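Regulator of polyketide synthase expression (Bifidobacterium adolescentis, PDB 3ONQ) is of unknown function but, as a PucR-type helix-turn-helix protein, probably binds DNA and regulates transcription, perhaps of polyketide synthase genes. Local coordinates at residues D196-F205 against V226-A234. Numbering follows the deposited sequence.
Sequences DPTYLTVSTF and VRYRLKRAA. With SO4 (sulfate ion), chain S; SO4 (sulfate ion), chain R.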
ATOM      1  N   ASP B 196      -9.794 -31.547   4.303  1.00 50.32           N
ATOM      2  CA  ASP B 196      -8.461 -32.135   4.187  1.00 44.98           C
ATOM      3  C   ASP B 196      -7.852 -32.268   5.583  1.00 36.85           C
ATOM      4  O   ASP B 196      -7.868 -31.309   6.352  1.00 33.74           O
ATOM      5  CB  ASP B 196      -7.572 -31.268   3.295  1.00 46.45           C
ATOM      6  CG  ASP B 196      -6.196 -31.867   3.090  1.00 55.78           C
ATOM      7  OD1 ASP B 196      -6.018 -32.656   2.139  1.00 66.57           O
ATOM      8  OD2 ASP B 196      -5.290 -31.551   3.879  1.00 52.19           O
ATOM      9  N   PRO B 197      -7.326 -33.466   5.919  1.00 38.32           N
ATOM     10  CA  PRO B 197      -6.846 -33.786   7.274  1.00 32.11           C
ATOM     11  C   PRO B 197      -5.425 -33.308   7.608  1.00 38.31           C
ATOM     12  O   PRO B 197      -5.010 -33.442   8.772  1.00 36.57           O
ATOM     13  CB  PRO B 197      -6.882 -35.319   7.298  1.00 30.42           C
ATOM     14  CG  PRO B 197      -6.603 -35.696   5.878  1.00 40.65           C
ATOM     15  CD  PRO B 197      -7.294 -34.645   5.035  1.00 41.90           C
ATOM     16  N   THR B 198      -4.696 -32.763   6.634  1.00 30.94           N
ATOM     17  CA  THR B 198      -3.279 -32.442   6.843  1.00 24.77           C
ATOM     18  C   THR B 198      -3.070 -31.487   8.025  1.00 27.77           C
ATOM     19  O   THR B 198      -2.296 -31.776   8.932  1.00 30.99           O
ATOM     20  CB  THR B 198      -2.623 -31.855   5.570  1.00 37.90           C
ATOM     21  OG1 THR B 198      -2.956 -32.663   4.434  1.00 42.70           O
ATOM     22  CG2 THR B 198      -1.116 -31.806   5.713  1.00 35.48           C
ATOM     23  N   TYR B 199      -3.774 -30.357   8.017  1.00 32.51           N
ATOM     24  CA  TYR B 199      -3.621 -29.346   9.064  1.00 28.83           C
ATOM     25  C   TYR B 199      -3.919 -29.907  10.453  1.00 24.35           C
ATOM     26  O   TYR B 199      -3.160 -29.705  11.397  1.00 29.18           O
ATOM     27  CB  TYR B 199      -4.536 -28.147   8.798  1.00 28.25           C
ATOM     28  CG  TYR B 199      -4.457 -27.071   9.862  1.00 30.22           C
ATOM     29  CD1 TYR B 199      -3.498 -26.065   9.790  1.00 33.05           C
ATOM     30  CD2 TYR B 199      -5.332 -27.067  10.944  1.00 33.23           C
ATOM     31  CE1 TYR B 199      -3.420 -25.076  10.758  1.00 33.69           C
ATOM     32  CE2 TYR B 199      -5.249 -26.088  11.931  1.00 29.40           C
ATOM     33  CZ  TYR B 199      -4.298 -25.093  11.821  1.00 35.95           C
ATOM     34  OH  TYR B 199      -4.216 -24.114  12.777  1.00 36.89           O
ATOM     35  N   LEU B 200      -5.039 -30.596  10.580  1.00 27.27           N
ATOM     36  CA  LEU B 200      -5.398 -31.186  11.860  1.00 32.08           C
ATOM     37  C   LEU B 200      -4.301 -32.138  12.325  1.00 28.47           C
ATOM     38  O   LEU B 200      -3.962 -32.169  13.509  1.00 30.51           O
ATOM     39  CB  LEU B 200      -6.726 -31.921  11.759  1.00 32.35           C
ATOM     40  CG  LEU B 200      -7.159 -32.698  12.999  1.00 42.33           C
ATOM     41  CD1 LEU B 200      -7.403 -31.749  14.168  1.00 37.28           C
ATOM     42  CD2 LEU B 200      -8.414 -33.496  12.674  1.00 51.66           C
ATOM     43  N   THR B 201      -3.726 -32.890  11.389  1.00 28.52           N
ATOM     44  CA  THR B 201      -2.734 -33.914  11.738  1.00 26.11           C
ATOM     45  C   THR B 201      -1.422 -33.304  12.199  1.00 25.83           C
ATOM     46  O   THR B 201      -0.839 -33.749  13.187  1.00 30.34           O
ATOM     47  CB  THR B 201      -2.456 -34.892  10.575  1.00 30.90           C
ATOM     48  OG1 THR B 201      -3.686 -35.473  10.142  1.00 32.90           O
ATOM     49  CG2 THR B 201      -1.516 -36.011  11.037  1.00 25.50           C
ATOM     50  N   VAL B 202      -0.949 -32.289  11.485  1.00 26.09           N
ATOM     51  CA  VAL B 202       0.256 -31.577  11.903  1.00 21.72           C
ATOM     52  C   VAL B 202       0.024 -30.915  13.265  1.00 23.79           C
ATOM     53  O   VAL B 202       0.846 -31.003  14.169  1.00 26.90           O
ATOM     54  CB  VAL B 202       0.625 -30.483  10.865  1.00 28.35           C
ATOM     55  CG1 VAL B 202       1.730 -29.585  11.398  1.00 24.32           C
ATOM     56  CG2 VAL B 202       1.030 -31.120   9.539  1.00 22.00           C
ATOM     57  N   SER B 203      -1.107 -30.236  13.399  1.00 25.13           N
ATOM     58  CA  SER B 203      -1.415 -29.543  14.638  1.00 25.47           C
ATOM     59  C   SER B 203      -1.430 -30.537  15.795  1.00 31.24           C
ATOM     60  O   SER B 203      -0.860 -30.296  16.860  1.00 34.14           O
ATOM     61  CB  SER B 203      -2.783 -28.883  14.522  1.00 29.86           C
ATOM     62  OG  SER B 203      -3.128 -28.268  15.745  1.00 36.55           O
ATOM     63  N   THR B 204      -2.100 -31.663  15.582  1.00 25.47           N
ATOM     64  CA  THR B 204      -2.244 -32.651  16.636  1.00 26.02           C
ATOM     65  C   THR B 204      -0.884 -33.266  16.949  1.00 21.60           C
ATOM     66  O   THR B 204      -0.561 -33.494  18.099  1.00 25.68           O
ATOM     67  CB  THR B 204      -3.221 -33.772  16.224  1.00 28.24           C
ATOM     68  OG1 THR B 204      -4.496 -33.208  15.897  1.00 30.67           O
ATOM     69  CG2 THR B 204      -3.383 -34.762  17.346  1.00 24.46           C
ATOM     70  N   PHE B 205      -0.082 -33.501  15.925  1.00 26.24           N
ATOM     71  CA  PHE B 205       1.221 -34.110  16.108  1.00 28.09           C
ATOM     72  C   PHE B 205       2.115 -33.238  16.977  1.00 29.61           C
ATOM     73  O   PHE B 205       2.752 -33.727  17.884  1.00 32.69           O
ATOM     74  CB  PHE B 205       1.858 -34.322  14.740  1.00 27.49           C
ATOM     75  CG  PHE B 205       3.237 -34.907  14.777  1.00 32.08           C
ATOM     76  CD1 PHE B 205       3.430 -36.251  15.003  1.00 29.93           C
ATOM     77  CD2 PHE B 205       4.340 -34.118  14.550  1.00 30.44           C
ATOM     78  CE1 PHE B 205       4.690 -36.781  15.019  1.00 27.67           C
ATOM     79  CE2 PHE B 205       5.598 -34.653  14.562  1.00 26.91           C
ATOM     80  CZ  PHE B 205       5.771 -35.984  14.798  1.00 28.11           C
ATOM     81  N   VAL B 226      -0.599 -40.992   9.694  1.00 27.42           N
ATOM     82  CA  VAL B 226      -0.005 -39.772  10.221  1.00 27.83           C
ATOM     83  C   VAL B 226       1.311 -39.501   9.498  1.00 30.80           C
ATOM     84  O   VAL B 226       1.580 -38.372   9.082  1.00 31.76           O
ATOM     85  CB  VAL B 226       0.275 -39.876  11.722  1.00 27.70           C
ATOM     86  CG1 VAL B 226       0.997 -38.612  12.212  1.00 25.47           C
ATOM     87  CG2 VAL B 226      -1.021 -40.097  12.494  1.00 26.27           C
ATOM     88  N   ARG B 227       2.123 -40.546   9.352  1.00 29.32           N
ATOM     89  CA  ARG B 227       3.413 -40.434   8.678  1.00 30.58           C
ATOM     90  C   ARG B 227       3.232 -39.844   7.289  1.00 34.68           C
ATOM     91  O   ARG B 227       3.916 -38.901   6.903  1.00 30.27           O
ATOM     92  CB  ARG B 227       4.065 -41.809   8.574  1.00 44.56           C
ATOM     93  CG  ARG B 227       5.494 -41.881   9.079  1.00 57.14           C
ATOM     94  CD  ARG B 227       6.075 -43.279   8.864  1.00 68.72           C
ATOM     95  NE  ARG B 227       5.393 -44.289   9.673  1.00 73.73           N
ATOM     96  CZ  ARG B 227       5.877 -44.797  10.804  1.00 76.17           C
ATOM     97  NH1 ARG B 227       5.184 -45.707  11.479  1.00 75.84           N
ATOM     98  NH2 ARG B 227       7.059 -44.401  11.261  1.00 77.06           N
ATOM     99  N   TYR B 228       2.292 -40.407   6.541  1.00 33.70           N
ATOM    100  CA  TYR B 228       2.029 -39.978   5.180  1.00 30.33           C
ATOM    101  C   TYR B 228       1.585 -38.512   5.134  1.00 31.86           C
ATOM    102  O   TYR B 228       2.061 -37.731   4.302  1.00 35.06           O
ATOM    103  CB  TYR B 228       0.984 -40.906   4.538  1.00 38.16           C
ATOM    104  CG  TYR B 228       0.561 -40.528   3.130  1.00 53.73           C
ATOM    105  CD1 TYR B 228       1.257 -41.005   2.019  1.00 66.67           C
ATOM    106  CD2 TYR B 228      -0.545 -39.713   2.907  1.00 53.46           C
ATOM    107  CE1 TYR B 228       0.870 -40.670   0.724  1.00 73.84           C
ATOM    108  CE2 TYR B 228      -0.938 -39.369   1.615  1.00 64.48           C
ATOM    109  CZ  TYR B 228      -0.228 -39.850   0.531  1.00 75.84           C
ATOM    110  OH  TYR B 228      -0.617 -39.514  -0.747  1.00 83.79           O
ATOM    111  N   ARG B 229       0.681 -38.126   6.023  1.00 27.72           N
ATOM    112  CA  ARG B 229       0.254 -36.724   6.073  1.00 31.66           C
ATOM    113  C   ARG B 229       1.370 -35.734   6.409  1.00 35.22           C
ATOM    114  O   ARG B 229       1.439 -34.656   5.811  1.00 31.66           O
ATOM    115  CB  ARG B 229      -0.922 -36.535   7.029  1.00 28.38           C
ATOM    116  CG  ARG B 229      -2.175 -37.259   6.561  1.00 32.02           C
ATOM    117  CD  ARG B 229      -3.189 -37.337   7.674  1.00 32.59           C
ATOM    118  NE  ARG B 229      -4.387 -38.059   7.269  1.00 31.23           N
ATOM    119  CZ  ARG B 229      -5.425 -38.279   8.071  1.00 34.38           C
ATOM    120  NH1 ARG B 229      -5.409 -37.830   9.330  1.00 25.63           N
ATOM    121  NH2 ARG B 229      -6.482 -38.939   7.611  1.00 32.95           N
ATOM    122  N   LEU B 230       2.233 -36.077   7.364  1.00 31.89           N
ATOM    123  CA  LEU B 230       3.340 -35.178   7.709  1.00 28.85           C
ATOM    124  C   LEU B 230       4.277 -34.991   6.519  1.00 28.97           C
ATOM    125  O   LEU B 230       4.775 -33.897   6.272  1.00 29.96           O
ATOM    126  CB  LEU B 230       4.122 -35.694   8.910  1.00 27.35           C
ATOM    127  CG  LEU B 230       3.289 -35.919  10.164  1.00 28.46           C
ATOM    128  CD1 LEU B 230       4.165 -36.471  11.272  1.00 25.04           C
ATOM    129  CD2 LEU B 230       2.604 -34.627  10.581  1.00 29.00           C
ATOM    130  N   LYS B 231       4.503 -36.075   5.787  1.00 32.91           N
ATOM    131  CA  LYS B 231       5.359 -36.038   4.612  1.00 37.02           C
ATOM    132  C   LYS B 231       4.749 -35.101   3.565  1.00 40.58           C
ATOM    133  O   LYS B 231       5.444 -34.257   2.983  1.00 34.33           O
ATOM    134  CB  LYS B 231       5.554 -37.451   4.061  1.00 39.76           C
ATOM    135  CG  LYS B 231       6.465 -37.537   2.848  1.00 54.04           C
ATOM    136  CD  LYS B 231       6.799 -38.987   2.520  1.00 69.43           C
ATOM    137  CE  LYS B 231       7.164 -39.156   1.049  1.00 78.23           C
ATOM    138  NZ  LYS B 231       6.017 -38.832   0.147  1.00 81.97           N
ATOM    139  N   ARG B 232       3.445 -35.227   3.357  1.00 31.15           N
ATOM    140  CA  ARG B 232       2.748 -34.349   2.426  1.00 40.19           C
ATOM    141  C   ARG B 232       2.882 -32.889   2.860  1.00 41.17           C
ATOM    142  O   ARG B 232       3.152 -32.005   2.044  1.00 40.74           O
ATOM    143  CB  ARG B 232       1.273 -34.738   2.324  1.00 51.01           C
ATOM    144  CG  ARG B 232       0.472 -33.885   1.352  1.00 69.25           C
ATOM    145  CD  ARG B 232      -1.025 -33.928   1.660  1.00 82.60           C
ATOM    146  NE  ARG B 232      -1.606 -35.254   1.450  1.00 91.99           N
ATOM    147  CZ  ARG B 232      -2.427 -35.862   2.305  1.00 93.18           C
ATOM    148  NH1 ARG B 232      -2.770 -35.271   3.442  1.00 92.73           N
ATOM    149  NH2 ARG B 232      -2.907 -37.065   2.023  1.00 92.29           N
ATOM    150  N   ALA B 233       2.697 -32.629   4.151  1.00 34.79           N
ATOM    151  CA  ALA B 233       2.835 -31.264   4.662  1.00 35.04           C
ATOM    152  C   ALA B 233       4.259 -30.728   4.465  1.00 32.13           C
ATOM    153  O   ALA B 233       4.450 -29.536   4.262  1.00 32.20           O
ATOM    154  CB  ALA B 233       2.431 -31.191   6.124  1.00 26.61           C
ATOM    155  N   ALA B 234       5.249 -31.614   4.548  1.00 28.58           N
ATOM    156  CA  ALA B 234       6.630 -31.255   4.247  1.00 30.75           C
ATOM    157  C   ALA B 234       6.760 -30.846   2.786  1.00 35.41           C
ATOM    158  O   ALA B 234       7.441 -29.868   2.459  1.00 35.06           O
ATOM    159  CB  ALA B 234       7.584 -32.422   4.560  1.00 25.88           C
TER
HETATM  160  S   SO4 S 266      -5.571 -39.266   3.982  1.00129.27           S
HETATM  161  O1  SO4 S 266      -5.364 -40.454   3.159  1.00132.99           O
HETATM  162  O2  SO4 S 266      -6.052 -38.162   3.153  1.00129.96           O
HETATM  163  O3  SO4 S 266      -6.566 -39.576   5.005  1.00127.20           O
HETATM  164  O4  SO4 S 266      -4.303 -38.888   4.601  1.00125.06           O
HETATM  165  S   SO4 R 265      -7.709 -24.402  14.482  1.00 80.83           S
HETATM  166  O1  SO4 R 265      -7.084 -25.551  15.133  1.00 72.29           O
HETATM  167  O2  SO4 R 265      -8.648 -24.839  13.446  1.00 81.24           O
HETATM  168  O3  SO4 R 265      -8.412 -23.603  15.483  1.00 86.52           O
HETATM  169  O4  SO4 R 265      -6.667 -23.582  13.873  1.00 84.25           O
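With CG anti to its carbonyl carbon (chi1 -65°) and the chain extended from there to NE, Arg229 lays its guanidinium group against the first turn of helix 198-207, at Pro197 and Thr201. The Pro197 and Arg229 side chains cross at about a right angle, with Pro197 CB over the centre of one guanidinium face, 3.4 Å from Arg229 CZ. At the edge, Arg229 NH1 donates to Thr201 OG1 (3.0 Å), somewhat tilted from the guanidinium plane; that hydroxyl donates in turn to Pro197 O, using OG1 as both acceptor and donor. The other edge of Arg229 grips a sulfate, probably from the crystallisation liquor, through two nearly straight bonds, Arg229 NE to O4 at 2.8 Å and Arg229 NH2 to O3 at 2.7 Å. Arg232, bent at chi3 and poorly ordered, donates a hydrogen bond from NH1 to Thr198 OG1 (2.8 Å), tilted a little from the guanidinium plane, and its NH2 makes only a weak bond to the same sulfate. Thr198 OG1 donates a hydrogen bond to Asp196 OD2 on its syn lone pair, and the same oxygen accepts a capping bond from Thr198 N.

Both helices belong to the PucR C-terminal helix-turn-helix domain: helix 223-237 follows helix 212-219 after a short turn, as a recognition helix would, and its residues 226-234 cross residues 198-205 at -104°. An anion held chiefly by Arg229 is consistent with a phosphate-binding surface, though no DNA is present and the role is inferred.

Behind the polar edge the interface is apolar. Leu230 sets CD1 squarely over the face of the Phe205 ring, 3.7 Å from its centroid, in a CH-pi contact, while its CD2 turns to Val202 CG2. Ala233 CB touches both Thr198 CG2 and Val202 CG2 (3.7 Å to the latter), and Leu189 of helix 175-190 touches all three of these residues.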